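PDB 1PXZ: major pollen allergen Jun a 1 from Juniperus ashei, which shows low pectate lyase activity, the calcium-dependent eliminative cleavage of (1->4)-alpha-D-galacturonan, and is the major allergen of this cedar pollen. Local coordinates for residues S6-D11 against M19-C24; M110-H115 against T154-T159; V240-Y245 against F327-G332. All blocks are in the same frame, centred on the assembly; numbering follows the deposited sequence.

Contact 1. Residues S6-D11 against M19-C24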
loop_
_atom_site.group_PDB
_atom_site.type_symbol
_atom_site.label_atom_id
_atom_site.label_comp_id
_atom_site.label_asym_id
_atom_site.label_seq_id
_atom_site.Cartn_x
_atom_site.Cartn_y
_atom_site.Cartn_z
ATOM N N SER A 6 9.957 12.345 9.413
ATOM C CA SER A 6 10.570 13.277 10.372
ATOM C C SER A 6 10.286 12.880 11.820
ATOM O O SER A 6 11.066 13.158 12.724
ATOM C CB SER A 6 10.081 14.713 10.118
ATOM O OG SER A 6 8.719 14.789 10.530
ATOM N N CYS A 7 9.175 12.214 12.017
ATOM C CA CYS A 7 8.656 11.830 13.327
ATOM C C CYS A 7 9.522 10.742 13.939
ATOM O O CYS A 7 9.710 10.774 15.156
ATOM C CB CYS A 7 7.203 11.385 13.166
ATOM S SG CYS A 7 6.393 10.624 14.591
ATOM N N TRP A 8 10.074 9.794 13.180
ATOM C CA TRP A 8 10.868 8.746 13.832
ATOM C C TRP A 8 12.321 8.755 13.408
ATOM O O TRP A 8 13.177 8.003 13.900
ATOM C CB TRP A 8 10.249 7.373 13.549
ATOM C CG TRP A 8 10.252 6.963 12.118
ATOM C CD1 TRP A 8 9.236 7.276 11.239
ATOM C CD2 TRP A 8 11.213 6.217 11.372
ATOM N NE1 TRP A 8 9.522 6.766 9.998
ATOM C CE2 TRP A 8 10.728 6.111 10.051
ATOM C CE3 TRP A 8 12.438 5.624 11.678
ATOM C CZ2 TRP A 8 11.433 5.436 9.056
ATOM C CZ3 TRP A 8 13.148 4.951 10.693
ATOM C CH2 TRP A 8 12.630 4.867 9.392
ATOM N N ARG A 9 12.683 9.627 12.471
ATOM C CA ARG A 9 14.095 9.749 12.121
ATOM C C ARG A 9 14.745 11.035 12.603
ATOM O O ARG A 9 15.939 11.234 12.378
ATOM C CB ARG A 9 14.248 9.654 10.590
ATOM C CG ARG A 9 13.410 8.523 10.009
ATOM C CD ARG A 9 13.754 8.227 8.559
ATOM N NE ARG A 9 15.037 7.538 8.420
ATOM C CZ ARG A 9 15.439 6.975 7.280
ATOM N NH1 ARG A 9 14.671 7.024 6.194
ATOM N NH2 ARG A 9 16.620 6.371 7.253
ATOM N N GLY A 10 14.027 11.942 13.253
ATOM C CA GLY A 10 14.587 13.207 13.681
ATOM C C GLY A 10 15.361 13.179 14.981
ATOM O O GLY A 10 16.490 13.683 15.049
ATOM N N ASP A 11 14.816 12.629 16.073
ATOM C CA ASP A 11 15.632 12.604 17.297
ATOM C C ASP A 11 15.471 11.227 17.946
ATOM O O ASP A 11 15.160 11.101 19.127
ATOM C CB ASP A 11 15.260 13.703 18.275
ATOM C CG ASP A 11 13.823 13.564 18.738
ATOM O OD1 ASP A 11 13.068 12.919 17.975
ATOM O OD2 ASP A 11 13.498 14.074 19.831
ATOM N N MET A 19 9.952 0.627 17.969
ATOM C CA MET A 19 8.500 0.828 17.947
ATOM C C MET A 19 8.091 2.290 17.874
ATOM O O MET A 19 6.909 2.628 17.810
ATOM C CB MET A 19 7.875 0.168 19.181
ATOM C CG MET A 19 8.091 -1.357 19.182
ATOM S SD MET A 19 7.101 -2.067 20.501
ATOM C CE MET A 19 7.253 -3.821 20.244
ATOM N N LYS A 20 9.071 3.194 17.870
ATOM C CA LYS A 20 8.715 4.603 17.686
ATOM C C LYS A 20 8.009 4.806 16.350
ATOM O O LYS A 20 7.151 5.678 16.240
ATOM C CB LYS A 20 9.967 5.467 17.740
ATOM C CG LYS A 20 9.714 6.961 17.656
ATOM C CD LYS A 20 10.968 7.726 18.032
ATOM C CE LYS A 20 10.627 9.189 18.306
ATOM N NZ LYS A 20 11.748 10.082 17.897
ATOM N N LEU A 21 8.380 4.010 15.353
ATOM C CA LEU A 21 7.710 4.054 14.046
ATOM C C LEU A 21 6.200 4.080 14.166
ATOM O O LEU A 21 5.496 4.804 13.456
ATOM C CB LEU A 21 8.157 2.831 13.222
ATOM C CG LEU A 21 7.519 2.696 11.837
ATOM C CD1 LEU A 21 8.012 3.791 10.903
ATOM C CD2 LEU A 21 7.780 1.311 11.263
ATOM N N ALA A 22 5.652 3.296 15.093
ATOM C CA ALA A 22 4.205 3.160 15.155
ATOM C C ALA A 22 3.519 4.442 15.639
ATOM O O ALA A 22 2.305 4.564 15.495
ATOM C CB ALA A 22 3.807 1.989 16.049
ATOM N N ASP A 23 4.258 5.393 16.181
ATOM C CA ASP A 23 3.640 6.647 16.614
ATOM C C ASP A 23 3.529 7.649 15.477
ATOM O O ASP A 23 3.094 8.784 15.688
ATOM C CB ASP A 23 4.464 7.320 17.720
ATOM C CG ASP A 23 4.605 6.463 18.964
ATOM O OD1 ASP A 23 3.721 5.619 19.194
ATOM O OD2 ASP A 23 5.601 6.629 19.700
ATOM N N CYS A 24 3.935 7.294 14.264
ATOM C CA CYS A 24 4.201 8.328 13.263
ATOM C C CYS A 24 3.347 8.231 12.017
ATOM O O CYS A 24 3.599 8.979 11.053
ATOM C CB CYS A 24 5.691 8.230 12.887
ATOM S SG CYS A 24 6.773 8.581 14.315
HETATM O O HOH W 1 12.589 11.438 15.977
#

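Contact 2. Residues M110-H115 against T154-T159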
loop_
_atom_site.group_PDB
_atom_site.type_symbol
_atom_site.label_atom_id
_atom_site.label_comp_id
_atom_site.label_asym_id
_atom_site.label_seq_id
_atom_site.Cartn_x
_atom_site.Cartn_y
_atom_site.Cartn_z
ATOM N N MET A 110 -4.094 -10.250 4.063
ATOM C CA MET A 110 -4.751 -9.881 5.318
ATOM C C MET A 110 -6.259 -9.964 5.108
ATOM O O MET A 110 -6.775 -9.387 4.135
ATOM C CB MET A 110 -4.334 -8.479 5.754
ATOM C CG MET A 110 -2.896 -8.406 6.283
ATOM S SD MET A 110 -2.225 -6.763 5.968
ATOM C CE MET A 110 -1.880 -6.920 4.200
ATOM N N ARG A 111 -6.950 -10.688 5.988
ATOM C CA ARG A 111 -8.398 -10.822 5.768
ATOM C C ARG A 111 -9.132 -10.713 7.099
ATOM O O ARG A 111 -8.873 -11.458 8.042
ATOM C CB ARG A 111 -8.734 -12.134 5.067
ATOM C CG ARG A 111 -10.224 -12.330 4.835
ATOM C CD ARG A 111 -10.597 -13.792 5.043
ATOM N NE ARG A 111 -9.882 -14.671 4.133
ATOM C CZ ARG A 111 -9.620 -15.957 4.330
ATOM N NH1 ARG A 111 -10.027 -16.553 5.444
ATOM N NH2 ARG A 111 -8.953 -16.646 3.411
ATOM N N LYS A 112 -10.046 -9.756 7.202
ATOM C CA LYS A 112 -10.780 -9.590 8.456
ATOM C C LYS A 112 -9.884 -9.429 9.677
ATOM O O LYS A 112 -10.078 -10.098 10.698
ATOM C CB LYS A 112 -11.724 -10.782 8.667
ATOM C CG LYS A 112 -12.800 -10.897 7.600
ATOM C CD LYS A 112 -13.792 -11.993 7.972
ATOM C CE LYS A 112 -15.124 -11.795 7.265
ATOM N NZ LYS A 112 -15.073 -10.671 6.287
ATOM N N VAL A 113 -8.909 -8.541 9.572
ATOM C CA VAL A 113 -7.998 -8.227 10.668
ATOM C C VAL A 113 -7.801 -6.715 10.723
ATOM O O VAL A 113 -8.129 -6.030 9.745
ATOM C CB VAL A 113 -6.636 -8.929 10.506
ATOM C CG1 VAL A 113 -6.780 -10.444 10.601
ATOM C CG2 VAL A 113 -5.981 -8.544 9.187
ATOM N N SER A 114 -7.264 -6.205 11.813
ATOM C CA SER A 114 -6.896 -4.808 11.979
ATOM C C SER A 114 -5.515 -4.625 12.586
ATOM O O SER A 114 -5.014 -5.581 13.191
ATOM C CB SER A 114 -7.858 -4.099 12.960
ATOM O OG SER A 114 -9.170 -4.319 12.481
ATOM N N HIS A 115 -5.001 -3.411 12.427
ATOM C CA HIS A 115 -3.743 -3.033 13.070
ATOM C C HIS A 115 -2.562 -3.878 12.592
ATOM O O HIS A 115 -1.933 -4.606 13.365
ATOM C CB HIS A 115 -3.856 -3.082 14.613
ATOM C CG HIS A 115 -4.858 -2.063 15.091
ATOM N ND1 HIS A 115 -4.578 -0.718 15.162
ATOM C CD2 HIS A 115 -6.145 -2.201 15.487
ATOM C CE1 HIS A 115 -5.645 -0.063 15.597
ATOM N NE2 HIS A 115 -6.609 -0.944 15.802
ATOM N N THR A 154 -2.346 -8.185 -0.255
ATOM C CA THR A 154 -3.797 -8.209 -0.505
ATOM C C THR A 154 -4.554 -7.943 0.785
ATOM O O THR A 154 -4.212 -8.602 1.771
ATOM C CB THR A 154 -4.243 -9.567 -1.075
ATOM O OG1 THR A 154 -3.627 -9.767 -2.348
ATOM C CG2 THR A 154 -5.749 -9.582 -1.301
ATOM N N MET A 155 -5.519 -7.030 0.781
ATOM C CA MET A 155 -6.294 -6.752 1.995
ATOM C C MET A 155 -7.782 -6.933 1.703
ATOM O O MET A 155 -8.291 -6.316 0.761
ATOM C CB MET A 155 -6.033 -5.344 2.536
ATOM C CG MET A 155 -4.633 -5.173 3.133
ATOM S SD MET A 155 -4.260 -3.409 3.400
ATOM C CE MET A 155 -3.720 -3.062 1.716
ATOM N N ARG A 156 -8.441 -7.785 2.490
ATOM C CA ARG A 156 -9.872 -8.034 2.350
ATOM C C ARG A 156 -10.531 -7.773 3.700
ATOM O O ARG A 156 -10.179 -8.438 4.681
ATOM C CB ARG A 156 -10.136 -9.458 1.891
ATOM C CG ARG A 156 -11.583 -9.807 1.628
ATOM C CD ARG A 156 -11.713 -11.251 1.173
ATOM N NE ARG A 156 -12.572 -12.116 1.940
ATOM C CZ ARG A 156 -13.159 -12.059 3.114
ATOM N NH1 ARG A 156 -13.048 -11.024 3.937
ATOM N NH2 ARG A 156 -13.907 -13.088 3.519
ATOM N N ASN A 157 -11.443 -6.810 3.758
ATOM C CA ASN A 157 -12.079 -6.534 5.043
ATOM C C ASN A 157 -11.062 -6.215 6.131
ATOM O O ASN A 157 -11.151 -6.761 7.227
ATOM C CB ASN A 157 -12.895 -7.760 5.474
ATOM C CG ASN A 157 -14.215 -7.319 6.088
ATOM O OD1 ASN A 157 -15.221 -7.988 5.906
ATOM N ND2 ASN A 157 -14.176 -6.191 6.788
ATOM N N VAL A 158 -10.114 -5.335 5.818
ATOM C CA VAL A 158 -9.089 -4.894 6.758
ATOM C C VAL A 158 -9.289 -3.469 7.237
ATOM O O VAL A 158 -9.639 -2.581 6.445
ATOM C CB VAL A 158 -7.695 -4.989 6.076
ATOM C CG1 VAL A 158 -6.637 -4.373 6.970
ATOM C CG2 VAL A 158 -7.403 -6.444 5.750
ATOM N N THR A 159 -9.075 -3.177 8.524
ATOM C CA THR A 159 -9.132 -1.761 8.920
ATOM C C THR A 159 -7.882 -1.403 9.702
ATOM O O THR A 159 -7.273 -2.225 10.407
ATOM C CB THR A 159 -10.384 -1.401 9.746
ATOM O OG1 THR A 159 -10.290 -2.069 11.013
ATOM C CG2 THR A 159 -11.665 -1.894 9.096
HETATM O O HOH W 2 -11.595 -5.595 9.669
#

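Contact 3. Residues V240-Y245 against F327-G332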
loop_
_atom_site.group_PDB
_atom_site.type_symbol
_atom_site.label_atom_id
_atom_site.label_comp_id
_atom_site.label_asym_id
_atom_site.label_seq_id
_atom_site.Cartn_x
_atom_site.Cartn_y
_atom_site.Cartn_z
ATOM N N VAL A 240 -4.604 11.391 -2.598
ATOM C CA VAL A 240 -3.316 11.102 -3.252
ATOM C C VAL A 240 -2.401 12.301 -3.090
ATOM O O VAL A 240 -2.585 13.289 -3.804
ATOM C CB VAL A 240 -3.514 10.750 -4.733
ATOM C CG1 VAL A 240 -2.193 10.349 -5.401
ATOM C CG2 VAL A 240 -4.499 9.596 -4.910
ATOM N N ALA A 241 -1.438 12.247 -2.155
ATOM C CA ALA A 241 -0.717 13.452 -1.769
ATOM C C ALA A 241 0.801 13.362 -1.802
ATOM O O ALA A 241 1.358 12.425 -1.219
ATOM C CB ALA A 241 -1.122 13.800 -0.325
ATOM N N ASN A 242 1.498 14.307 -2.416
ATOM C CA ASN A 242 2.954 14.398 -2.416
ATOM C C ASN A 242 3.627 13.087 -2.848
ATOM O O ASN A 242 4.608 12.635 -2.250
ATOM C CB ASN A 242 3.446 14.819 -1.042
ATOM C CG ASN A 242 3.358 16.327 -0.871
ATOM O OD1 ASN A 242 3.246 17.121 -1.814
ATOM N ND2 ASN A 242 3.428 16.711 0.382
ATOM N N ASN A 243 3.080 12.506 -3.921
ATOM C CA ASN A 243 3.753 11.373 -4.556
ATOM C C ASN A 243 4.511 11.830 -5.801
ATOM O O ASN A 243 4.158 12.864 -6.360
ATOM C CB ASN A 243 2.739 10.317 -4.976
ATOM C CG ASN A 243 1.752 9.923 -3.895
ATOM O OD1 ASN A 243 0.630 10.426 -3.776
ATOM N ND2 ASN A 243 2.202 8.960 -3.098
ATOM N N ASN A 244 5.506 11.072 -6.245
ATOM C CA ASN A 244 6.310 11.426 -7.422
ATOM C C ASN A 244 6.093 10.422 -8.533
ATOM O O ASN A 244 6.262 9.211 -8.319
ATOM C CB ASN A 244 7.779 11.478 -6.995
ATOM C CG ASN A 244 8.693 12.189 -7.963
ATOM O OD1 ASN A 244 8.284 13.127 -8.649
ATOM N ND2 ASN A 244 9.950 11.770 -8.049
ATOM N N TYR A 245 5.704 10.849 -9.736
ATOM C CA TYR A 245 5.373 9.918 -10.795
ATOM C C TYR A 245 6.355 10.046 -11.972
ATOM O O TYR A 245 6.447 11.120 -12.561
ATOM C CB TYR A 245 3.955 10.125 -11.341
ATOM C CG TYR A 245 2.792 9.817 -10.429
ATOM C CD1 TYR A 245 2.480 10.738 -9.412
ATOM C CD2 TYR A 245 2.018 8.675 -10.553
ATOM C CE1 TYR A 245 1.419 10.482 -8.566
ATOM C CE2 TYR A 245 0.941 8.409 -9.709
ATOM C CZ TYR A 245 0.670 9.341 -8.717
ATOM O OH TYR A 245 -0.381 9.119 -7.846
ATOM N N PHE A 327 -2.090 16.057 8.034
ATOM C CA PHE A 327 -0.678 16.336 7.886
ATOM C C PHE A 327 -0.457 17.341 6.758
ATOM O O PHE A 327 -1.321 17.507 5.895
ATOM C CB PHE A 327 0.074 15.047 7.561
ATOM C CG PHE A 327 -0.364 14.407 6.251
ATOM C CD1 PHE A 327 -1.525 13.662 6.188
ATOM C CD2 PHE A 327 0.403 14.569 5.113
ATOM C CE1 PHE A 327 -1.924 13.059 5.003
ATOM C CE2 PHE A 327 0.026 13.961 3.921
ATOM C CZ PHE A 327 -1.129 13.198 3.879
ATOM N N LYS A 328 0.693 17.982 6.765
ATOM C CA LYS A 328 0.937 19.014 5.756
ATOM C C LYS A 328 1.266 18.439 4.390
ATOM O O LYS A 328 2.107 17.554 4.269
ATOM C CB LYS A 328 2.120 19.887 6.205
ATOM C CG LYS A 328 2.276 21.139 5.347
ATOM C CD LYS A 328 3.332 22.067 5.929
ATOM C CE LYS A 328 2.866 22.742 7.210
ATOM N NZ LYS A 328 3.817 22.541 8.340
ATOM N N VAL A 329 0.626 18.955 3.355
ATOM C CA VAL A 329 0.953 18.610 1.980
ATOM C C VAL A 329 1.615 19.819 1.330
ATOM O O VAL A 329 1.045 20.923 1.344
ATOM C CB VAL A 329 -0.307 18.172 1.223
ATOM C CG1 VAL A 329 0.032 17.741 -0.200
ATOM C CG2 VAL A 329 -1.013 17.026 1.949
ATOM N N GLU A 330 2.820 19.635 0.790
ATOM C CA GLU A 330 3.510 20.709 0.078
ATOM C C GLU A 330 3.097 20.774 -1.381
ATOM O O GLU A 330 2.428 19.868 -1.880
ATOM C CB GLU A 330 5.026 20.469 0.114
ATOM C CG GLU A 330 5.495 20.119 1.519
ATOM C CD GLU A 330 5.541 21.340 2.406
ATOM O OE1 GLU A 330 5.595 22.448 1.827
ATOM O OE2 GLU A 330 5.513 21.188 3.644
ATOM N N ASN A 331 3.512 21.846 -2.052
ATOM C CA ASN A 331 3.342 21.973 -3.483
ATOM C C ASN A 331 4.023 20.841 -4.253
ATOM O O ASN A 331 5.034 20.325 -3.780
ATOM C CB ASN A 331 3.984 23.287 -3.950
ATOM C CG ASN A 331 3.664 23.487 -5.424
ATOM O OD1 ASN A 331 4.338 22.942 -6.300
ATOM N ND2 ASN A 331 2.616 24.267 -5.662
ATOM N N GLY A 332 3.491 20.493 -5.417
ATOM C CA GLY A 332 4.032 19.366 -6.175
ATOM C C GLY A 332 5.470 19.529 -6.580
ATOM O O GLY A 332 6.218 18.577 -6.855
#

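Contact 1. Residues S6-D11 against M19-C24
Leu21 presses its CD1 methyl onto one face of the Trp8 indole, 3.6 Å from the centroid of the five-membered ring and 17° off its normal, a CH-pi contact shifted toward the NE1 side. The opposite face is covered by CG of the next residue, Arg9, while Cys24 CB lies at the ring edge, near its plane. Cys24 SG also approaches edge-on, and it packs 3.8 Å from Trp8 CB. A broad, flat side chain suits this place because the indole is sandwiched between aliphatic groups; Arg95 adds a cation-pi contact. Beside the ring runs the disulfide, Cys7 SG to Cys24 SG at 2.1 Å, which joins the short helix covalently to the chain at Cys24, the last residue of segment 19-24. Lys20 spans the more exposed side. With CG trans to the main-chain nitrogen (chi1 -176°), its chain stays extended until it bends at the last torsion, bringing NZ 3.1 Å from Asp11 OD1 in a salt bridge whose hydrogen bond is weak. NZ also makes a weak bond of 3.5 Å to Cys7 O, a carbonyl that accepts from a water as well. Leu21 and Ala22 lean on strand 114-119. The whole is a disulfide-linked N-terminal loop, a helix and a 3-10 turn packed around one tryptophan, laid against the flank of the parallel beta-helix.

Contact 2. Residues M110-H115 against T154-T159
Met110 and Met155 begin a parallel pairing that runs through five backbone hydrogen bonds. Met110 N donates to Thr154 O and Met110 O receives Arg156 N, each at 2.8 Å; Lys112 N then donates to Arg156 O. Lys112 and Asn157 both take left-handed backbone angles, so the two chains bend together, and pairing resumes with Thr159 N to Val113 O and His115 N to Thr159 O. At the bend a water donates to Asn157 O and, weakly, to Val113 O.

Among the side-chain polar contacts, Lys112 NZ gives a 2.7 Å hydrogen bond to Asn157 OD1, approaching from above the carbonyl plane, 41° out of it. Past the bend, Ser114 OG and Thr159 OG1 share a bond of 2.9 Å; two small hydroxyl residues suit this match of equivalent positions.

Like charges also gather. Arg111 and Arg156 run side by side, and CG of Arg111 lies over one face of the Arg156 guanidinium, 3.2 Å above its plane, so aliphatic carbon rather than charge meets that face. Lys112 NZ sits 3.1 Å from Arg156 NH1, two donors whose repulsion the Asn157 oxygen probably eases.

Apolar contacts fill the inner side. The parallel methionines meet tightly, Met110 CE 3.4 Å from Met155 CG, and Val158 CG2 packs 3.7 Å from Met110 CB.

Thr154 lies near Asp177, a calcium ligand by similarity. Strand 153-156 lies between strands 108-111 and 174-179 in a parallel sheet of the beta-helix, while inside it Met110 reaches Val116 and Leu118 of strand 114-119 and Met155 touches Ala161 and Ile163 of strand 161-164.

Contact 3. Residues V240-Y245 against F327-G332
Phe327 opens the approach, turning the CZ end of its ring toward Ala241, whose CB is 4.2 Å away. With CG placed between the backbone nitrogen and the carbonyl carbon (chi1 62°), the ring is directed to the strands and also reaches Thr216 of strand 214-218 and Val26. A large aromatic suits this place because it covers two neighbouring strands, 214-218 and 237-241, together with Val26. Lys328 points its side chain away, as befits a charged residue at the surface. Val329 then returns to the strand and does most of the apolar work: its two methyls divide between neighbours, CG2 packing 3.9 Å from Ala241 CB and CG1 lying against the side chain of Asn242. The small Ala241 lets the covering chain come this close. Behind the valine, its carbonyl oxygen accepts a hydrogen bond from Arg300 NH2, so the backbone here is held from a second direction. Glu330 comes next, its backbone passing beside the Asn242 side chain while its own carboxylate leads away. Asn331 turns outward, and its OD1 accepts a hydrogen bond from Asn333 N. At Gly332 the backbone makes its nearest approach to that of Asn242, just before helix 335-338, where Leu338 touches both Asn242 and Glu330. The arrangement is that of a C-terminal extension lying across a turn of a parallel beta-helix: Asn242 takes left-handed backbone angles, which asparagine tolerates well, between strands 237-241 and 244-245, and the side chain of Asn266 bonds to the backbone of Val240 and Asn243 at this bend.

In the fold
From the N terminus, contact 1 closes a short loop first, linking helix 5-9 to the 3-10 turn before strand 39-43. Contact 2 follows within the beta-helix and closes a longer loop, joining strand 108-111 and the start of strand 114-119 to strand 153-156 and the residues after it. Contact 3 spans the greatest separation, bringing the chain after strand 302-304 back to the bend between strands 237-241 and 244-245. The three follow in series, so none nests in or crosses another. Contacts 2 and 3 lie on opposite sides of the chain's centre, their centres about 26 Å apart; contact 1 ties the N-terminal helix to the turn that follows it, and contact 3 lays the C-terminal chain on the beta-helix.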